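Local coordinates for monosaccharide ABC transporter substrate-binding protein, CUT2 family (Acidothermus cellulolyticus, PDB 4RU1) that binds myo-inositol between its two lobes and probably serves as the solute-binding component of an ABC-type sugar transporter, at residues V77-P87 and I102-Q113; F123-A134 and I249-A260. All blocks are in the same frame, centred on the assembly; numbering follows the deposited sequence.

Contact 1 of 2, residues V77-P87 and I102-Q113; sequences VDGIAVTIPDP and IPVVAFNAGIDQ. With INS (1,2,3,4,5,6-hexahydroxy-cyclohexane), chain M.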
# COMPACT_ATOMS: atom_id res chain seq x y z
N VAL A 77 3.18 25.34 -1.65
CA VAL A 77 2.24 24.68 -0.75
C VAL A 77 2.76 24.77 0.71
O VAL A 77 3.98 24.91 0.97
CB VAL A 77 1.91 23.17 -1.14
CG1 VAL A 77 1.34 23.12 -2.58
CG2 VAL A 77 3.15 22.30 -1.03
N ASP A 78 1.85 24.59 1.65
CA ASP A 78 2.23 24.60 3.08
C ASP A 78 2.88 23.30 3.56
O ASP A 78 3.56 23.30 4.60
CB ASP A 78 1.05 24.95 3.95
CG ASP A 78 0.51 26.31 3.62
OD1 ASP A 78 1.25 27.27 3.82
OD2 ASP A 78 -0.62 26.45 3.04
N GLY A 79 2.62 22.17 2.85
CA GLY A 79 3.22 20.90 3.15
C GLY A 79 2.95 19.95 2.01
O GLY A 79 2.03 20.13 1.24
N ILE A 80 3.77 18.93 2.03
CA ILE A 80 3.76 17.87 1.07
C ILE A 80 3.67 16.53 1.80
O ILE A 80 4.41 16.26 2.72
CB ILE A 80 5.00 17.88 0.17
CG1 ILE A 80 5.03 19.18 -0.73
CG2 ILE A 80 5.07 16.58 -0.68
CD1 ILE A 80 6.32 19.40 -1.46
N ALA A 81 2.73 15.71 1.34
CA ALA A 81 2.64 14.32 1.70
C ALA A 81 2.95 13.47 0.49
O ALA A 81 2.27 13.62 -0.58
CB ALA A 81 1.23 14.10 2.22
N VAL A 82 4.00 12.63 0.57
CA VAL A 82 4.51 11.97 -0.62
C VAL A 82 4.80 10.49 -0.40
O VAL A 82 5.16 10.06 0.69
CB VAL A 82 5.80 12.65 -1.06
CG1 VAL A 82 6.94 12.50 -0.06
CG2 VAL A 82 6.19 12.22 -2.44
N THR A 83 4.59 9.69 -1.44
CA THR A 83 4.97 8.24 -1.44
C THR A 83 6.35 8.04 -2.10
O THR A 83 6.72 8.80 -3.00
CB THR A 83 3.92 7.38 -2.15
OG1 THR A 83 3.97 7.70 -3.56
CG2 THR A 83 2.56 7.70 -1.63
N ILE A 84 7.13 7.06 -1.66
CA ILE A 84 8.48 6.88 -2.16
C ILE A 84 8.68 5.41 -2.59
O ILE A 84 9.51 4.70 -2.07
CB ILE A 84 9.56 7.27 -1.14
CG1 ILE A 84 9.19 8.51 -0.36
CG2 ILE A 84 10.91 7.44 -1.84
CD1 ILE A 84 10.10 8.85 0.77
N PRO A 85 8.01 4.99 -3.68
CA PRO A 85 8.19 3.65 -4.17
C PRO A 85 9.55 3.43 -4.84
O PRO A 85 10.01 2.33 -5.01
CB PRO A 85 7.03 3.47 -5.17
CG PRO A 85 6.79 4.87 -5.69
CD PRO A 85 6.91 5.68 -4.39
N ASP A 86 10.12 4.49 -5.41
CA ASP A 86 11.39 4.40 -6.17
C ASP A 86 12.32 5.46 -5.60
O ASP A 86 12.39 6.58 -6.12
CB ASP A 86 11.05 4.69 -7.64
CG ASP A 86 12.21 4.51 -8.60
OD1 ASP A 86 13.39 4.39 -8.17
OD2 ASP A 86 11.88 4.50 -9.80
N PRO A 87 13.03 5.17 -4.50
CA PRO A 87 13.88 6.17 -3.83
C PRO A 87 14.91 6.83 -4.76
O PRO A 87 14.96 8.06 -4.77
CB PRO A 87 14.49 5.38 -2.66
CG PRO A 87 13.42 4.31 -2.39
CD PRO A 87 12.99 3.91 -3.75
N ILE A 102 9.65 23.65 2.85
CA ILE A 102 8.33 23.05 2.90
C ILE A 102 8.39 21.76 3.67
O ILE A 102 9.23 20.95 3.38
CB ILE A 102 7.76 22.77 1.48
CG1 ILE A 102 7.69 24.11 0.70
CG2 ILE A 102 6.45 22.04 1.56
CD1 ILE A 102 7.44 23.94 -0.78
N PRO A 103 7.56 21.61 4.74
CA PRO A 103 7.61 20.36 5.51
C PRO A 103 7.05 19.19 4.71
O PRO A 103 6.01 19.36 4.00
CB PRO A 103 6.72 20.66 6.68
CG PRO A 103 5.75 21.64 6.22
CD PRO A 103 6.57 22.53 5.30
N VAL A 104 7.73 18.06 4.78
CA VAL A 104 7.25 16.86 4.09
C VAL A 104 7.05 15.70 5.06
O VAL A 104 7.80 15.51 6.04
CB VAL A 104 8.18 16.43 2.96
CG1 VAL A 104 9.51 16.10 3.56
CG2 VAL A 104 7.61 15.24 2.22
N VAL A 105 5.98 14.99 4.78
CA VAL A 105 5.65 13.72 5.43
C VAL A 105 5.59 12.68 4.34
O VAL A 105 5.06 12.96 3.27
CB VAL A 105 4.38 13.81 6.26
CG1 VAL A 105 3.91 12.44 6.79
CG2 VAL A 105 4.65 14.74 7.46
N ALA A 106 6.16 11.50 4.62
CA ALA A 106 6.15 10.36 3.67
C ALA A 106 5.13 9.34 4.14
O ALA A 106 4.80 9.29 5.33
CB ALA A 106 7.51 9.78 3.43
N PHE A 107 4.55 8.59 3.23
CA PHE A 107 3.59 7.63 3.63
C PHE A 107 3.50 6.53 2.57
O PHE A 107 3.97 6.70 1.42
CB PHE A 107 2.20 8.26 3.94
CG PHE A 107 1.46 8.72 2.71
CD1 PHE A 107 1.78 9.88 2.05
CD2 PHE A 107 0.35 8.00 2.30
CE1 PHE A 107 1.10 10.30 0.90
CE2 PHE A 107 -0.32 8.39 1.14
CZ PHE A 107 0.02 9.54 0.49
N ASN A 108 3.00 5.37 2.98
CA ASN A 108 2.63 4.23 2.17
C ASN A 108 3.85 3.45 1.58
O ASN A 108 3.89 2.23 1.72
CB ASN A 108 1.72 4.57 1.04
CG ASN A 108 1.32 3.35 0.27
OD1 ASN A 108 1.88 3.10 -0.81
ND2 ASN A 108 0.42 2.55 0.78
N ALA A 109 4.79 4.14 0.93
CA ALA A 109 5.97 3.52 0.38
C ALA A 109 7.18 4.29 0.76
O ALA A 109 7.18 5.49 0.65
CB ALA A 109 5.87 3.40 -1.10
N GLY A 110 8.27 3.57 1.04
CA GLY A 110 9.59 4.14 1.35
C GLY A 110 9.96 4.16 2.82
O GLY A 110 10.65 5.06 3.24
N ILE A 111 9.50 3.20 3.62
CA ILE A 111 9.70 3.24 5.05
C ILE A 111 11.23 3.24 5.40
O ILE A 111 11.61 3.82 6.38
CB ILE A 111 8.97 2.07 5.76
CG1 ILE A 111 9.00 2.27 7.28
CG2 ILE A 111 9.62 0.69 5.41
CD1 ILE A 111 8.12 1.30 8.02
N ASP A 112 12.07 2.59 4.57
CA ASP A 112 13.54 2.52 4.76
C ASP A 112 14.31 3.78 4.29
O ASP A 112 15.50 3.97 4.60
CB ASP A 112 14.09 1.30 3.98
CG ASP A 112 13.38 -0.02 4.33
OD1 ASP A 112 13.13 -0.30 5.53
OD2 ASP A 112 13.11 -0.80 3.37
N GLN A 113 13.65 4.64 3.52
CA GLN A 113 14.32 5.77 2.85
C GLN A 113 13.83 7.17 3.21
O GLN A 113 14.38 8.18 2.76
CB GLN A 113 14.19 5.58 1.36
CG GLN A 113 14.89 4.34 0.87
CD GLN A 113 14.05 3.09 0.88
OE1 GLN A 113 12.80 3.13 0.97
NE2 GLN A 113 14.72 1.96 0.76
C1 INS M . -0.95 -1.47 -1.80
C2 INS M . -1.37 -1.90 -3.20
C3 INS M . -1.30 -0.69 -4.13
C4 INS M . 0.02 0.04 -4.07
C5 INS M . 0.35 0.49 -2.69
C6 INS M . 0.32 -0.63 -1.68
O1 INS M . -0.93 -2.56 -0.87
O2 INS M . -0.36 -2.82 -3.64
O3 INS M . -1.51 -1.21 -5.46
O4 INS M . 0.03 1.18 -4.98
O5 INS M . 1.67 1.08 -2.59
O6 INS M . 0.52 -0.13 -0.33
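F107 sets CG between its backbone N and carbonyl carbon (chi1 72°), which brings the ring alongside T83, and T83 lays CG2 over one face of that ring, 4.0 Å from the centroid. The two segments belong to a beta-alpha-beta crossover of the amino-terminal Rossmann-like lobe: strands 79-82 and 104-107 lie side by side and parallel, joined through helix 87-99. Backbone bonds stitch the strands, V105 N giving to I80 O at 2.9 Å and V82 N giving to V105 O. The rim of the F107 ring meets the main chain edge-on, CE1 lying 3.7 Å from A81 C. On the other face of the sheet V82 CG1 packs 3.6 Å from V104 CG2, with helix 87-99 covering I80, V104 and I84. T83 OG1 is hydrogen-bonded to H28 and E65. Beyond the strands I84 N still reaches A109 O, although from above the carbonyl plane. N108 stands at the strand end, where such folds place their ligand-binding loops; CG runs anti to the backbone N (chi1 -177°), and the amide grips myo-inositol twice, ND2 giving to O6 at 2.9 Å and OD1 accepting from O5 at 2.7 Å.

Contact 2 of 2, residues F123-A134 and I249-A260; sequences FGQDETVAGQAA and IDQQPYVEGYEA. With INS (1,2,3,4,5,6-hexahydroxy-cyclohexane), chain M.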
# COMPACT_ATOMS: atom_id res chain seq x y z
N PHE A 123 4.18 7.37 7.72
CA PHE A 123 2.96 6.55 8.10
C PHE A 123 2.77 5.40 7.13
O PHE A 123 2.61 5.61 5.90
CB PHE A 123 1.69 7.45 8.11
CG PHE A 123 1.79 8.58 9.10
CD1 PHE A 123 2.42 9.73 8.73
CD2 PHE A 123 1.46 8.39 10.45
CE1 PHE A 123 2.61 10.75 9.66
CE2 PHE A 123 1.64 9.41 11.38
CZ PHE A 123 2.22 10.58 10.95
N GLY A 124 2.82 4.18 7.67
CA GLY A 124 2.49 2.98 6.93
C GLY A 124 2.87 1.77 7.65
O GLY A 124 3.20 1.80 8.85
N GLN A 125 2.95 0.67 6.92
CA GLN A 125 3.35 -0.58 7.57
C GLN A 125 4.71 -1.01 7.07
O GLN A 125 5.14 -0.68 5.93
CB GLN A 125 2.25 -1.64 7.43
CG GLN A 125 2.44 -2.79 6.51
CD GLN A 125 1.17 -3.52 6.15
OE1 GLN A 125 0.24 -3.56 6.95
NE2 GLN A 125 1.14 -4.09 4.97
N ASP A 126 5.42 -1.74 7.93
CA ASP A 126 6.73 -2.17 7.62
C ASP A 126 6.52 -3.41 6.78
O ASP A 126 6.00 -4.42 7.26
CB ASP A 126 7.50 -2.51 8.93
CG ASP A 126 8.94 -2.99 8.65
OD1 ASP A 126 9.19 -3.69 7.65
OD2 ASP A 126 9.84 -2.72 9.46
N GLU A 127 6.84 -3.27 5.51
CA GLU A 127 6.44 -4.25 4.54
C GLU A 127 7.30 -5.54 4.60
O GLU A 127 6.81 -6.63 4.29
CB GLU A 127 6.43 -3.67 3.13
CG GLU A 127 5.44 -2.52 2.88
CD GLU A 127 3.96 -2.89 3.06
OE1 GLU A 127 3.64 -4.02 3.41
OE2 GLU A 127 3.15 -1.96 2.85
N THR A 128 8.60 -5.41 4.86
CA THR A 128 9.45 -6.57 5.20
C THR A 128 8.86 -7.36 6.37
O THR A 128 8.70 -8.57 6.29
CB THR A 128 10.89 -6.16 5.45
OG1 THR A 128 11.38 -5.50 4.26
CG2 THR A 128 11.70 -7.36 5.69
N VAL A 129 8.50 -6.66 7.46
CA VAL A 129 7.89 -7.36 8.60
C VAL A 129 6.57 -8.01 8.20
O VAL A 129 6.27 -9.16 8.56
CB VAL A 129 7.65 -6.40 9.78
CG1 VAL A 129 6.87 -7.09 10.90
CG2 VAL A 129 8.98 -5.94 10.29
N ALA A 130 5.74 -7.33 7.39
CA ALA A 130 4.47 -7.94 7.04
C ALA A 130 4.74 -9.21 6.18
O ALA A 130 4.08 -10.26 6.37
CB ALA A 130 3.54 -6.96 6.31
N GLY A 131 5.69 -9.13 5.25
CA GLY A 131 6.06 -10.29 4.42
C GLY A 131 6.61 -11.42 5.27
O GLY A 131 6.22 -12.56 5.12
N GLN A 132 7.49 -11.11 6.21
CA GLN A 132 8.03 -12.13 7.13
C GLN A 132 6.92 -12.77 7.93
O GLN A 132 6.93 -13.97 8.10
CB GLN A 132 9.06 -11.49 8.09
CG GLN A 132 10.33 -11.04 7.40
CD GLN A 132 11.16 -10.04 8.20
OE1 GLN A 132 10.64 -9.34 9.05
NE2 GLN A 132 12.47 -10.02 7.99
N ALA A 133 5.97 -11.97 8.39
CA ALA A 133 4.83 -12.55 9.11
C ALA A 133 3.95 -13.44 8.21
O ALA A 133 3.42 -14.42 8.65
CB ALA A 133 3.98 -11.42 9.68
N ALA A 134 3.76 -13.01 6.95
CA ALA A 134 2.91 -13.79 6.03
C ALA A 134 3.62 -15.14 5.71
O ALA A 134 2.98 -16.16 5.56
CB ALA A 134 2.69 -12.98 4.71
N ILE A 249 -4.23 -8.88 4.89
CA ILE A 249 -3.40 -8.06 5.75
C ILE A 249 -3.82 -6.60 5.60
O ILE A 249 -3.72 -6.02 4.51
CB ILE A 249 -1.91 -8.20 5.43
CG1 ILE A 249 -1.46 -9.68 5.60
CG2 ILE A 249 -1.11 -7.25 6.24
CD1 ILE A 249 -0.07 -9.98 5.07
N ASP A 250 -4.27 -5.99 6.69
CA ASP A 250 -4.72 -4.62 6.68
C ASP A 250 -3.56 -3.69 7.07
O ASP A 250 -2.90 -3.92 8.10
CB ASP A 250 -5.83 -4.51 7.71
CG ASP A 250 -6.58 -3.21 7.69
OD1 ASP A 250 -6.41 -2.29 6.82
OD2 ASP A 250 -7.40 -3.10 8.62
N GLN A 251 -3.34 -2.71 6.21
CA GLN A 251 -2.39 -1.61 6.43
C GLN A 251 -3.04 -0.29 6.77
O GLN A 251 -2.35 0.73 6.95
CB GLN A 251 -1.42 -1.39 5.25
CG GLN A 251 -2.10 -0.86 4.00
CD GLN A 251 -1.13 -0.54 2.85
OE1 GLN A 251 -1.23 -1.10 1.72
NE2 GLN A 251 -0.25 0.40 3.11
N GLN A 252 -4.38 -0.27 6.79
CA GLN A 252 -5.19 0.91 7.11
C GLN A 252 -4.82 2.11 6.26
O GLN A 252 -4.37 3.16 6.75
CB GLN A 252 -5.18 1.24 8.59
CG GLN A 252 -5.71 0.13 9.47
CD GLN A 252 -5.69 0.57 10.90
OE1 GLN A 252 -4.58 0.59 11.54
NE2 GLN A 252 -6.81 1.05 11.38
N PRO A 253 -5.14 1.98 4.96
CA PRO A 253 -4.99 3.18 4.12
C PRO A 253 -5.70 4.41 4.54
O PRO A 253 -5.19 5.53 4.27
CB PRO A 253 -5.51 2.74 2.75
CG PRO A 253 -6.36 1.53 3.05
CD PRO A 253 -5.67 0.85 4.20
N TYR A 254 -6.86 4.28 5.17
CA TYR A 254 -7.58 5.45 5.63
C TYR A 254 -6.73 6.21 6.61
O TYR A 254 -6.65 7.44 6.60
CB TYR A 254 -8.90 5.06 6.26
CG TYR A 254 -9.85 6.20 6.69
CD1 TYR A 254 -9.67 6.85 7.92
CD2 TYR A 254 -10.92 6.66 5.85
CE1 TYR A 254 -10.54 7.86 8.32
CE2 TYR A 254 -11.81 7.66 6.27
CZ TYR A 254 -11.61 8.24 7.50
OH TYR A 254 -12.53 9.18 7.91
N VAL A 255 -6.08 5.46 7.50
CA VAL A 255 -5.18 6.04 8.50
C VAL A 255 -3.95 6.69 7.86
O VAL A 255 -3.46 7.71 8.33
CB VAL A 255 -4.79 5.07 9.61
CG1 VAL A 255 -3.79 5.66 10.61
CG2 VAL A 255 -6.05 4.64 10.34
N GLU A 256 -3.33 5.97 6.94
CA GLU A 256 -2.20 6.54 6.21
C GLU A 256 -2.52 7.91 5.59
O GLU A 256 -1.77 8.87 5.80
CB GLU A 256 -1.72 5.62 5.12
CG GLU A 256 -1.21 4.27 5.67
CD GLU A 256 -0.75 3.31 4.61
OE1 GLU A 256 -0.68 3.62 3.40
OE2 GLU A 256 -0.46 2.13 4.98
N GLY A 257 -3.60 7.99 4.84
CA GLY A 257 -3.98 9.28 4.22
C GLY A 257 -4.41 10.31 5.21
O GLY A 257 -4.02 11.47 5.11
N TYR A 258 -5.18 9.89 6.22
CA TYR A 258 -5.57 10.79 7.28
C TYR A 258 -4.42 11.39 8.04
O TYR A 258 -4.34 12.61 8.28
CB TYR A 258 -6.58 10.07 8.25
CG TYR A 258 -7.03 10.94 9.40
CD1 TYR A 258 -6.27 11.04 10.56
CD2 TYR A 258 -8.27 11.60 9.37
CE1 TYR A 258 -6.69 11.82 11.65
CE2 TYR A 258 -8.71 12.37 10.45
CZ TYR A 258 -7.92 12.48 11.58
OH TYR A 258 -8.41 13.20 12.66
N GLU A 259 -3.52 10.53 8.47
CA GLU A 259 -2.41 11.04 9.25
C GLU A 259 -1.40 11.86 8.45
O GLU A 259 -0.75 12.79 9.00
CB GLU A 259 -1.66 9.93 9.94
CG GLU A 259 -2.48 9.16 11.03
CD GLU A 259 -3.03 10.07 12.17
OE1 GLU A 259 -2.33 11.07 12.43
OE2 GLU A 259 -4.04 9.74 12.78
N ALA A 260 -1.24 11.52 7.17
CA ALA A 260 -0.36 12.31 6.32
C ALA A 260 -0.79 13.76 6.39
O ALA A 260 0.02 14.64 6.56
CB ALA A 260 -0.41 11.84 4.87
C1 INS M . -0.95 -1.47 -1.80
C2 INS M . -1.37 -1.90 -3.20
C3 INS M . -1.30 -0.69 -4.13
C4 INS M . 0.02 0.04 -4.07
C5 INS M . 0.35 0.49 -2.69
C6 INS M . 0.32 -0.63 -1.68
O1 INS M . -0.93 -2.56 -0.87
O2 INS M . -0.36 -2.82 -3.64
O3 INS M . -1.51 -1.21 -5.46
O4 INS M . 0.03 1.18 -4.98
O5 INS M . 1.67 1.08 -2.59
O6 INS M . 0.52 -0.13 -0.33
O HOH W 1 -1.62 -4.42 3.53
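Q251 lies across Q125 at about a right angle, and its side chain can be followed outward from there. CB presses on the Q125 amide, 3.2 Å from OE1, and CG leaves between the backbone N and the carbonyl carbon (chi1 68°). The chain then runs extended to CD, which lies 3.6 Å from O6 of myo-inositol; there the amide divides its work: OE1 accepts from O6 at 2.9 Å, and NE2 gives to the syn lone pair of E256 OE2 at 2.6 Å, which fixes the amide's rotation. Q125 is held in turn, because NE2 donates to E127 OE1 at 2.9 Å, which lies almost in the plane of the Q125 amide, and to a water that donates to I249 O. E127 OE1 also has a salt bridge with R161. Replacing Q125 by alanine would probably uncover Q251 CB, leave the water on I249 O without its Q125 donor and deprive E127 OE1 of an amide that helps R161 fix it. Farther along, E259 CB sits over one face of the F123 ring, 3.7 Å from its centroid, and A134 CB touches I249 CD1 at 4.1 Å. Each segment leaves a strand in one lobe and enters a helix in the other, the interlobe connections characteristic of the hinge in type I periplasmic binding proteins.

How the contacts relate
Contacts 1 and 2 illustrate how a binding protein joins a lobe's core to its hinge, both directly and at the ligand. Their centres lie 14 Å apart, and strands 104-107 and 121-124 are neighbours in one sheet, so the sheet of contact 1 runs on into strand 121-124, from which contact 2 sets out: N108 N lies 3.0 Å from F123 O, a probable hydrogen bond. A second link is polar and closer to the pocket. N108 ND2 stands 3.0 Å from E256 OE1, so that the E256 carboxylate bridges the N108 and Q251 amides and probably orients both. These amides converge on one hydroxyl of myo-inositol, O6, while D33, Q151, R161, L206 and D231 hold the ligand as well.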